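K Homology domain-containing protein (Aeropyrum pernix, PDB 1TUA) is of unknown function but carries two KH-type modules and probably binds RNA. Local coordinates at residues A[86-95]-A[136-147]; A[8-18]-A[64-75]. All coordinates share one frame; numbering follows the deposited sequence.

Contact 1 (A[86-95]-A[136-147])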
loop_
_atom_site.group_PDB
_atom_site.type_symbol
_atom_site.label_atom_id
_atom_site.label_comp_id
_atom_site.label_asym_id
_atom_site.label_seq_id
_atom_site.Cartn_x
_atom_site.Cartn_y
_atom_site.Cartn_z
ATOM N N ASP A 86 -9.372 5.879 7.387
ATOM C CA ASP A 86 -9.185 6.548 6.107
ATOM C C ASP A 86 -7.951 6.163 5.296
ATOM O O ASP A 86 -7.764 6.670 4.188
ATOM C CB ASP A 86 -9.207 8.063 6.306
ATOM C CG ASP A 86 -10.502 8.544 6.934
ATOM O OD1 ASP A 86 -11.585 8.112 6.471
ATOM O OD2 ASP A 86 -10.434 9.355 7.885
ATOM N N GLN A 87 -7.113 5.277 5.824
ATOM C CA GLN A 87 -5.921 4.862 5.079
ATOM C C GLN A 87 -6.281 3.689 4.167
ATOM O O GLN A 87 -6.967 2.762 4.585
ATOM C CB GLN A 87 -4.794 4.445 6.036
ATOM C CG GLN A 87 -4.383 5.513 7.031
ATOM C CD GLN A 87 -3.997 6.802 6.349
ATOM O OE1 GLN A 87 -2.998 6.866 5.626
ATOM N NE2 GLN A 87 -4.794 7.843 6.561
ATOM N N ILE A 88 -5.829 3.739 2.917
ATOM C CA ILE A 88 -6.096 2.670 1.963
ATOM C C ILE A 88 -4.810 2.229 1.255
ATOM O O ILE A 88 -3.773 2.889 1.327
ATOM C CB ILE A 88 -7.121 3.100 0.876
ATOM C CG1 ILE A 88 -6.528 4.212 0.010
ATOM C CG2 ILE A 88 -8.418 3.562 1.529
ATOM C CD1 ILE A 88 -7.330 4.514 -1.227
ATOM N N LEU A 89 -4.901 1.105 0.564
ATOM C CA LEU A 89 -3.775 0.560 -0.170
ATOM C C LEU A 89 -4.076 0.626 -1.661
ATOM O O LEU A 89 -5.099 0.116 -2.117
ATOM C CB LEU A 89 -3.544 -0.893 0.240
ATOM C CG LEU A 89 -2.509 -1.696 -0.554
ATOM C CD1 LEU A 89 -1.115 -1.114 -0.343
ATOM C CD2 LEU A 89 -2.558 -3.150 -0.092
ATOM N N VAL A 90 -3.189 1.271 -2.410
ATOM C CA VAL A 90 -3.335 1.384 -3.855
ATOM C C VAL A 90 -2.092 0.775 -4.465
ATOM O O VAL A 90 -0.991 0.967 -3.952
ATOM C CB VAL A 90 -3.451 2.842 -4.297
ATOM C CG1 VAL A 90 -3.386 2.930 -5.819
ATOM C CG2 VAL A 90 -4.758 3.419 -3.784
ATOM N N VAL A 91 -2.262 0.038 -5.557
ATOM C CA VAL A 91 -1.123 -0.607 -6.197
ATOM C C VAL A 91 -1.013 -0.275 -7.671
ATOM O O VAL A 91 -2.012 -0.242 -8.386
ATOM C CB VAL A 91 -1.205 -2.145 -6.061
ATOM C CG1 VAL A 91 -0.019 -2.798 -6.763
ATOM C CG2 VAL A 91 -1.234 -2.541 -4.592
ATOM N N VAL A 92 0.214 -0.017 -8.112
ATOM C CA VAL A 92 0.490 0.259 -9.514
ATOM C C VAL A 92 1.272 -0.943 -10.035
ATOM O O VAL A 92 2.387 -1.210 -9.585
ATOM C CB VAL A 92 1.342 1.532 -9.688
ATOM C CG1 VAL A 92 1.752 1.693 -11.141
ATOM C CG2 VAL A 92 0.546 2.747 -9.241
ATOM N N ASP A 93 0.673 -1.694 -10.953
ATOM C CA ASP A 93 1.354 -2.855 -11.513
ATOM C C ASP A 93 2.123 -2.355 -12.730
ATOM O O ASP A 93 1.529 -2.043 -13.765
ATOM C CB ASP A 93 0.349 -3.930 -11.935
ATOM C CG ASP A 93 1.026 -5.245 -12.285
ATOM O OD1 ASP A 93 1.986 -5.226 -13.083
ATOM O OD2 ASP A 93 0.602 -6.298 -11.761
ATOM N N LEU A 94 3.446 -2.280 -12.598
ATOM C CA LEU A 94 4.287 -1.775 -13.671
ATOM C C LEU A 94 4.248 -2.593 -14.963
ATOM O O LEU A 94 4.591 -2.079 -16.028
ATOM C CB LEU A 94 5.730 -1.623 -13.172
ATOM C CG LEU A 94 5.908 -0.664 -11.983
ATOM C CD1 LEU A 94 7.358 -0.633 -11.545
ATOM C CD2 LEU A 94 5.447 0.734 -12.372
ATOM N N LYS A 95 3.833 -3.853 -14.886
ATOM C CA LYS A 95 3.767 -4.658 -16.098
ATOM C C LYS A 95 2.629 -4.179 -16.994
ATOM O O LYS A 95 2.549 -4.545 -18.170
ATOM C CB LYS A 95 3.607 -6.140 -15.757
ATOM C CG LYS A 95 4.883 -6.759 -15.223
ATOM C CD LYS A 95 4.760 -8.256 -15.070
ATOM C CE LYS A 95 6.072 -8.854 -14.586
ATOM N NZ LYS A 95 5.969 -10.320 -14.334
ATOM N N TYR A 136 7.748 -5.666 -9.351
ATOM C CA TYR A 136 7.092 -5.019 -10.481
ATOM C C TYR A 136 5.829 -4.294 -10.046
ATOM O O TYR A 136 5.097 -3.755 -10.876
ATOM C CB TYR A 136 6.763 -6.049 -11.568
ATOM C CG TYR A 136 5.839 -7.146 -11.107
ATOM C CD1 TYR A 136 4.455 -6.976 -11.133
ATOM C CD2 TYR A 136 6.347 -8.339 -10.591
ATOM C CE1 TYR A 136 3.600 -7.967 -10.652
ATOM C CE2 TYR A 136 5.500 -9.336 -10.105
ATOM C CZ TYR A 136 4.127 -9.141 -10.137
ATOM O OH TYR A 136 3.285 -10.108 -9.632
ATOM N N GLU A 137 5.576 -4.280 -8.740
ATOM C CA GLU A 137 4.400 -3.597 -8.200
ATOM C C GLU A 137 4.815 -2.471 -7.262
ATOM O O GLU A 137 5.667 -2.673 -6.397
ATOM C CB GLU A 137 3.519 -4.586 -7.433
ATOM C CG GLU A 137 2.807 -5.588 -8.322
ATOM C CD GLU A 137 2.452 -6.870 -7.593
ATOM O OE1 GLU A 137 3.372 -7.522 -7.042
ATOM O OE2 GLU A 137 1.255 -7.232 -7.580
ATOM N N VAL A 138 4.238 -1.287 -7.446
ATOM C CA VAL A 138 4.528 -0.165 -6.552
ATOM C C VAL A 138 3.294 0.010 -5.675
ATOM O O VAL A 138 2.223 0.379 -6.160
ATOM C CB VAL A 138 4.787 1.132 -7.306
ATOM C CG1 VAL A 138 5.091 2.245 -6.315
ATOM C CG2 VAL A 138 5.950 0.941 -8.265
ATOM N N ALA A 139 3.446 -0.289 -4.388
ATOM C CA ALA A 139 2.346 -0.201 -3.431
ATOM C C ALA A 139 2.366 1.144 -2.710
ATOM O O ALA A 139 3.430 1.646 -2.335
ATOM C CB ALA A 139 2.445 -1.345 -2.425
ATOM N N ILE A 140 1.178 1.704 -2.495
ATOM C CA ILE A 140 1.030 3.007 -1.860
ATOM C C ILE A 140 0.004 2.968 -0.734
ATOM O O ILE A 140 -1.085 2.429 -0.906
ATOM C CB ILE A 140 0.535 4.044 -2.895
ATOM C CG1 ILE A 140 1.480 4.073 -4.099
ATOM C CG2 ILE A 140 0.396 5.418 -2.246
ATOM C CD1 ILE A 140 0.861 4.697 -5.349
ATOM N N ILE A 141 0.350 3.557 0.404
ATOM C CA ILE A 141 -0.558 3.628 1.544
ATOM C C ILE A 141 -0.779 5.090 1.914
ATOM O O ILE A 141 0.183 5.826 2.142
ATOM C CB ILE A 141 0.013 2.907 2.792
ATOM C CG1 ILE A 141 0.192 1.406 2.509
ATOM C CG2 ILE A 141 -0.928 3.124 3.978
ATOM C CD1 ILE A 141 1.010 0.671 3.555
ATOM N N GLY A 142 -2.044 5.502 1.972
ATOM C CA GLY A 142 -2.381 6.873 2.337
ATOM C C GLY A 142 -3.887 7.058 2.266
ATOM O O GLY A 142 -4.595 6.092 1.980
ATOM N N ASP A 143 -4.406 8.258 2.535
ATOM C CA ASP A 143 -5.853 8.419 2.415
ATOM C C ASP A 143 -6.178 8.449 0.926
ATOM O O ASP A 143 -5.289 8.635 0.093
ATOM C CB ASP A 143 -6.389 9.672 3.153
ATOM C CG ASP A 143 -5.818 10.974 2.636
ATOM O OD1 ASP A 143 -5.879 11.227 1.418
ATOM O OD2 ASP A 143 -5.318 11.763 3.465
ATOM N N TYR A 144 -7.446 8.247 0.591
ATOM C CA TYR A 144 -7.873 8.187 -0.800
ATOM C C TYR A 144 -7.264 9.173 -1.793
ATOM O O TYR A 144 -6.638 8.764 -2.768
ATOM C CB TYR A 144 -9.396 8.290 -0.898
ATOM C CG TYR A 144 -9.877 8.095 -2.313
ATOM C CD1 TYR A 144 -9.796 6.848 -2.928
ATOM C CD2 TYR A 144 -10.344 9.172 -3.063
ATOM C CE1 TYR A 144 -10.162 6.676 -4.259
ATOM C CE2 TYR A 144 -10.714 9.012 -4.397
ATOM C CZ TYR A 144 -10.618 7.764 -4.987
ATOM O OH TYR A 144 -10.970 7.604 -6.308
ATOM N N GLU A 145 -7.459 10.466 -1.565
ATOM C CA GLU A 145 -6.936 11.466 -2.487
ATOM C C GLU A 145 -5.416 11.512 -2.600
ATOM O O GLU A 145 -4.875 11.645 -3.701
ATOM C CB GLU A 145 -7.456 12.841 -2.104
ATOM C CG GLU A 145 -8.945 12.955 -2.217
ATOM C CD GLU A 145 -9.392 14.379 -2.087
ATOM O OE1 GLU A 145 -9.245 14.949 -0.984
ATOM O OE2 GLU A 145 -9.872 14.935 -3.095
ATOM N N ARG A 146 -4.727 11.418 -1.469
ATOM C CA ARG A 146 -3.269 11.440 -1.478
ATOM C C ARG A 146 -2.695 10.185 -2.142
ATOM O O ARG A 146 -1.737 10.269 -2.912
ATOM C CB ARG A 146 -2.736 11.593 -0.051
ATOM C CG ARG A 146 -3.010 12.974 0.527
ATOM C CD ARG A 146 -2.571 13.088 1.975
ATOM N NE ARG A 146 -2.628 14.479 2.425
ATOM C CZ ARG A 146 -3.748 15.183 2.545
ATOM N NH1 ARG A 146 -4.919 14.630 2.258
ATOM N NH2 ARG A 146 -3.694 16.450 2.933
ATOM N N ALA A 147 -3.282 9.026 -1.857
ATOM C CA ALA A 147 -2.816 7.785 -2.473
ATOM C C ALA A 147 -3.046 7.839 -3.992
ATOM O O ALA A 147 -2.210 7.383 -4.775
ATOM C CB ALA A 147 -3.543 6.583 -1.866
HETATM O O HOH W 1 -9.397 7.777 2.558
HETATM O O HOH W 2 -0.650 -6.361 -9.313
#
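Asp86 meets the start of helix 144-158 through one water, which donates to Asp86 O and accepts from Tyr144 N. Gln87 lays its OE1 against Gly142 CA, at 3.3 Å; the same oxygen accepts from Arg81. Ile88 brings its CD1 to the edge of the Tyr144 ring, 3.8 Å from Tyr144 CD1. From here to Asp93 the chain is an edge strand, antiparallel at 160° to the central strand 137-141, in the three-stranded sheet of the second KH module. The antiparallel pairs Ile88-Gly142, Val90-Ile140 and Val92-Val138 are each hydrogen-bonded both ways between N and O. Leu89 and Val91 share a face with Ala139 and Ile141, turned to helix 57-72 and the loop after it. Val90 and Val92 lie on the face of Val138 and Ile140, covered by helix 144-158; Val90 CG2 sits 3.9 Å from Ala147 CB. Asp93 has its carboxylate at the edge of the Tyr136 ring, and its OD1 caps Lys95 N at 2.9 Å. Leu94 N extends the series by one bond, to Tyr136 O at 2.8 Å. Lys95, extended beyond CG, runs over one face of Tyr136, with NZ 4.4 Å from the ring centroid in a cation-pi contact. Asp93 OD2 and Glu137 OE2 are 4.3 Å apart, and one water donates to both. This water, with the salt bridge from Glu137 to Lys11, is likely to ease their repulsion.

Contact 2 (A[8-18]-A[64-75])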
loop_
_atom_site.group_PDB
_atom_site.type_symbol
_atom_site.label_atom_id
_atom_site.label_comp_id
_atom_site.label_asym_id
_atom_site.label_seq_id
_atom_site.Cartn_x
_atom_site.Cartn_y
_atom_site.Cartn_z
ATOM N N VAL A 8 -6.089 -14.425 1.314
ATOM C CA VAL A 8 -5.082 -13.531 0.767
ATOM C C VAL A 8 -3.878 -14.344 0.297
ATOM O O VAL A 8 -3.204 -14.993 1.102
ATOM C CB VAL A 8 -4.612 -12.511 1.830
ATOM C CG1 VAL A 8 -3.588 -11.557 1.227
ATOM C CG2 VAL A 8 -5.803 -11.751 2.377
ATOM N N LYS A 9 -3.623 -14.320 -1.008
ATOM C CA LYS A 9 -2.483 -15.042 -1.557
ATOM C C LYS A 9 -1.250 -14.222 -1.218
ATOM O O LYS A 9 -1.211 -13.022 -1.471
ATOM C CB LYS A 9 -2.608 -15.179 -3.075
ATOM C CG LYS A 9 -1.457 -15.951 -3.726
ATOM C CD LYS A 9 -1.417 -17.407 -3.259
ATOM C CE LYS A 9 -0.168 -18.124 -3.755
ATOM N NZ LYS A 9 1.073 -17.473 -3.247
ATOM N N VAL A 10 -0.246 -14.860 -0.634
ATOM C CA VAL A 10 0.973 -14.149 -0.265
ATOM C C VAL A 10 2.160 -14.641 -1.092
ATOM O O VAL A 10 2.284 -15.837 -1.353
ATOM C CB VAL A 10 1.278 -14.335 1.249
ATOM C CG1 VAL A 10 2.621 -13.721 1.602
ATOM C CG2 VAL A 10 0.167 -13.686 2.081
ATOM N N LYS A 11 3.013 -13.717 -1.527
ATOM C CA LYS A 11 4.194 -14.102 -2.294
ATOM C C LYS A 11 4.976 -15.042 -1.382
ATOM O O LYS A 11 5.233 -14.719 -0.225
ATOM C CB LYS A 11 5.038 -12.872 -2.640
ATOM C CG LYS A 11 4.331 -11.860 -3.550
ATOM C CD LYS A 11 5.272 -10.710 -3.954
ATOM C CE LYS A 11 4.547 -9.587 -4.711
ATOM N NZ LYS A 11 4.027 -9.999 -6.049
ATOM N N PRO A 12 5.354 -16.225 -1.884
ATOM C CA PRO A 12 6.103 -17.184 -1.061
ATOM C C PRO A 12 7.281 -16.577 -0.298
ATOM O O PRO A 12 7.502 -16.895 0.872
ATOM C CB PRO A 12 6.547 -18.237 -2.079
ATOM C CG PRO A 12 5.431 -18.225 -3.073
ATOM C CD PRO A 12 5.163 -16.741 -3.251
ATOM N N GLU A 13 8.022 -15.693 -0.963
ATOM C CA GLU A 13 9.186 -15.048 -0.367
ATOM C C GLU A 13 8.838 -14.039 0.731
ATOM O O GLU A 13 9.731 -13.494 1.383
ATOM C CB GLU A 13 10.016 -14.352 -1.458
ATOM C CG GLU A 13 9.288 -13.222 -2.185
ATOM C CD GLU A 13 8.588 -13.664 -3.472
ATOM O OE1 GLU A 13 7.979 -14.762 -3.503
ATOM O OE2 GLU A 13 8.640 -12.894 -4.458
ATOM N N ARG A 14 7.549 -13.791 0.945
ATOM C CA ARG A 14 7.133 -12.843 1.974
ATOM C C ARG A 14 6.311 -13.481 3.088
ATOM O O ARG A 14 5.904 -12.800 4.026
ATOM C CB ARG A 14 6.322 -11.699 1.349
ATOM C CG ARG A 14 7.119 -10.810 0.424
ATOM C CD ARG A 14 8.161 -10.051 1.202
ATOM N NE ARG A 14 7.565 -8.975 1.991
ATOM C CZ ARG A 14 8.188 -8.334 2.973
ATOM N NH1 ARG A 14 9.432 -8.661 3.299
ATOM N NH2 ARG A 14 7.571 -7.354 3.619
ATOM N N LEU A 15 6.078 -14.789 3.004
ATOM C CA LEU A 15 5.272 -15.465 4.020
ATOM C C LEU A 15 5.880 -15.323 5.412
ATOM O O LEU A 15 5.162 -15.202 6.406
ATOM C CB LEU A 15 5.097 -16.943 3.659
ATOM C CG LEU A 15 3.979 -17.669 4.407
ATOM C CD1 LEU A 15 2.647 -16.939 4.208
ATOM C CD2 LEU A 15 3.882 -19.100 3.904
ATOM N N GLY A 16 7.209 -15.325 5.482
ATOM C CA GLY A 16 7.866 -15.171 6.766
ATOM C C GLY A 16 7.636 -13.789 7.357
ATOM O O GLY A 16 7.530 -13.627 8.576
ATOM N N ALA A 17 7.560 -12.783 6.492
ATOM C CA ALA A 17 7.343 -11.419 6.953
ATOM C C ALA A 17 5.916 -11.263 7.465
ATOM O O ALA A 17 5.667 -10.505 8.405
ATOM C CB ALA A 17 7.611 -10.429 5.820
ATOM N N VAL A 18 4.982 -11.974 6.841
ATOM C CA VAL A 18 3.584 -11.909 7.243
ATOM C C VAL A 18 3.377 -12.582 8.601
ATOM O O VAL A 18 2.662 -12.068 9.462
ATOM C CB VAL A 18 2.680 -12.585 6.195
ATOM C CG1 VAL A 18 1.253 -12.715 6.736
ATOM C CG2 VAL A 18 2.687 -11.766 4.913
ATOM N N ALA A 64 -6.915 -7.897 6.414
ATOM C CA ALA A 64 -6.524 -8.509 5.143
ATOM C C ALA A 64 -5.660 -7.557 4.314
ATOM O O ALA A 64 -4.765 -7.996 3.588
ATOM C CB ALA A 64 -7.763 -8.910 4.356
ATOM N N GLU A 65 -5.920 -6.256 4.419
ATOM C CA GLU A 65 -5.133 -5.282 3.663
ATOM C C GLU A 65 -3.714 -5.216 4.209
ATOM O O GLU A 65 -2.763 -5.067 3.450
ATOM C CB GLU A 65 -5.784 -3.900 3.707
ATOM C CG GLU A 65 -7.063 -3.822 2.897
ATOM C CD GLU A 65 -6.826 -4.033 1.410
ATOM O OE1 GLU A 65 -6.383 -3.088 0.728
ATOM O OE2 GLU A 65 -7.073 -5.155 0.919
ATOM N N VAL A 66 -3.566 -5.339 5.523
ATOM C CA VAL A 66 -2.232 -5.319 6.116
ATOM C C VAL A 66 -1.430 -6.500 5.565
ATOM O O VAL A 66 -0.271 -6.351 5.173
ATOM C CB VAL A 66 -2.297 -5.415 7.650
ATOM C CG1 VAL A 66 -0.902 -5.630 8.221
ATOM C CG2 VAL A 66 -2.914 -4.146 8.214
ATOM N N VAL A 67 -2.051 -7.675 5.533
ATOM C CA VAL A 67 -1.382 -8.864 5.006
ATOM C C VAL A 67 -0.976 -8.651 3.545
ATOM O O VAL A 67 0.139 -8.983 3.144
ATOM C CB VAL A 67 -2.297 -10.102 5.095
ATOM C CG1 VAL A 67 -1.678 -11.265 4.313
ATOM C CG2 VAL A 67 -2.499 -10.490 6.562
ATOM N N LYS A 68 -1.884 -8.101 2.749
ATOM C CA LYS A 68 -1.590 -7.856 1.343
ATOM C C LYS A 68 -0.429 -6.877 1.206
ATOM O O LYS A 68 0.454 -7.072 0.373
ATOM C CB LYS A 68 -2.827 -7.308 0.626
ATOM C CG LYS A 68 -2.585 -6.989 -0.843
ATOM C CD LYS A 68 -3.837 -6.418 -1.500
ATOM C CE LYS A 68 -3.588 -6.065 -2.970
ATOM N NZ LYS A 68 -4.768 -5.392 -3.610
ATOM N N ALA A 69 -0.429 -5.831 2.028
ATOM C CA ALA A 69 0.633 -4.824 1.994
ATOM C C ALA A 69 2.010 -5.424 2.325
ATOM O O ALA A 69 3.018 -5.056 1.716
ATOM C CB ALA A 69 0.303 -3.680 2.960
ATOM N N ILE A 70 2.059 -6.339 3.290
ATOM C CA ILE A 70 3.326 -6.977 3.653
ATOM C C ILE A 70 3.782 -7.884 2.509
ATOM O O ILE A 70 4.968 -7.934 2.171
ATOM C CB ILE A 70 3.185 -7.798 4.955
ATOM C CG1 ILE A 70 2.901 -6.841 6.121
ATOM C CG2 ILE A 70 4.457 -8.633 5.206
ATOM C CD1 ILE A 70 2.506 -7.539 7.406
ATOM N N SER A 71 2.829 -8.591 1.913
ATOM C CA SER A 71 3.115 -9.470 0.779
ATOM C C SER A 71 3.724 -8.661 -0.374
ATOM O O SER A 71 4.644 -9.116 -1.051
ATOM C CB SER A 71 1.822 -10.148 0.309
ATOM O OG SER A 71 2.057 -10.982 -0.812
ATOM N N LEU A 72 3.205 -7.456 -0.583
ATOM C CA LEU A 72 3.689 -6.573 -1.644
ATOM C C LEU A 72 5.093 -6.016 -1.403
ATOM O O LEU A 72 5.729 -5.501 -2.329
ATOM C CB LEU A 72 2.704 -5.422 -1.855
ATOM C CG LEU A 72 1.410 -5.828 -2.566
ATOM C CD1 LEU A 72 0.391 -4.712 -2.459
ATOM C CD2 LEU A 72 1.710 -6.154 -4.023
ATOM N N GLY A 73 5.579 -6.106 -0.168
ATOM C CA GLY A 73 6.920 -5.621 0.110
ATOM C C GLY A 73 7.091 -4.698 1.304
ATOM O O GLY A 73 8.215 -4.488 1.761
ATOM N N PHE A 74 5.995 -4.136 1.805
ATOM C CA PHE A 74 6.067 -3.243 2.956
ATOM C C PHE A 74 6.445 -3.978 4.233
ATOM O O PHE A 74 5.978 -5.084 4.479
ATOM C CB PHE A 74 4.707 -2.581 3.228
ATOM C CG PHE A 74 4.434 -1.349 2.409
ATOM C CD1 PHE A 74 5.195 -0.193 2.582
ATOM C CD2 PHE A 74 3.383 -1.329 1.499
ATOM C CE1 PHE A 74 4.911 0.965 1.863
ATOM C CE2 PHE A 74 3.085 -0.173 0.772
ATOM C CZ PHE A 74 3.851 0.977 0.956
ATOM N N PRO A 75 7.319 -3.381 5.054
ATOM C CA PRO A 75 7.659 -4.071 6.301
ATOM C C PRO A 75 6.395 -3.945 7.169
ATOM O O PRO A 75 5.615 -2.994 7.008
ATOM C CB PRO A 75 8.832 -3.251 6.848
ATOM C CG PRO A 75 8.627 -1.890 6.241
ATOM C CD PRO A 75 8.204 -2.227 4.830
#
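Val8 starts the contact by setting its CG1 3.6 Å from Val67 CG1. Its other methyl, CG2, rests on the CB of Ala64. Val67 CG1 also takes Val10 CG2, just after strand 6-9, and Val18 CG1 from helix 15-19. That methyl stands opposite Val67's own backbone N (chi1 170°); this points it at Val8, Val10 and Val18, which close round it. Val18 turns its second methyl to the next helical turn, where its CG2 lies 3.6 Å from Ile70 CG2. Ala17 CB touches the same isoleucine branch.

Ser71 faces the bend after strand 6-9. Its OG accepts from Lys11 N at 3.0 Å, in a nearly straight bond. The Lys11 chain then passes over Ser71 O, with CD 3.4 Å from that oxygen, and ends in a salt bridge with Glu137. These contacts join strand 6-9 and helix 15-19 to helix 57-72. The module runs strand 6-9, helices 15-19 and 24-33, strands 35-40 and 45-50, helix 57-72, the beta-alpha-alpha-beta-beta-alpha order of a type I KH domain.

Arg14 folds back on itself, bent at chi2 (-66°) and chi3 (-74°), and this brings its guanidinium to the C-terminal end of helix 57-72. NE, 2.8 Å from Ile70 O, and NH2 grip that one oxygen side-on, nearly in the guanidinium plane. Ala17 CB covers one face of the group. An alanine in place of Arg14 would remove both donors and is likely to leave Ile70 O without its two side-chain bonds, keeping the one from Gly73 N, and Ala17 CB without the flat group over it. That Gly73 bond belongs to the Schellman motif that ends the helix, and Arg14 NH2 lies 2.9 Å from Phe74 O.

How the contacts relate
Contact 2 belongs to the first KH-type module and contact 1 to the second, and contact 2 closes along the chain before contact 1 opens. Their centres are 15 Å apart, yet they touch directly. Helix 57-72 and the residues after it lie against the face that carries Leu89, Val91, Ala139 and Ile141. Leu72 CD1 is 3.5 Å from Val91 CG2. The Phe74 ring reaches the central strand, with CE2 3.6 Å from Ile141 CD1. A charged link stands beside this apolar seam: Lys11 NZ is 2.7 Å from Glu137 OE1. Helix 57-72 is thus shared, with 8-18 on one side and strands 87-93 and 137-141 on another.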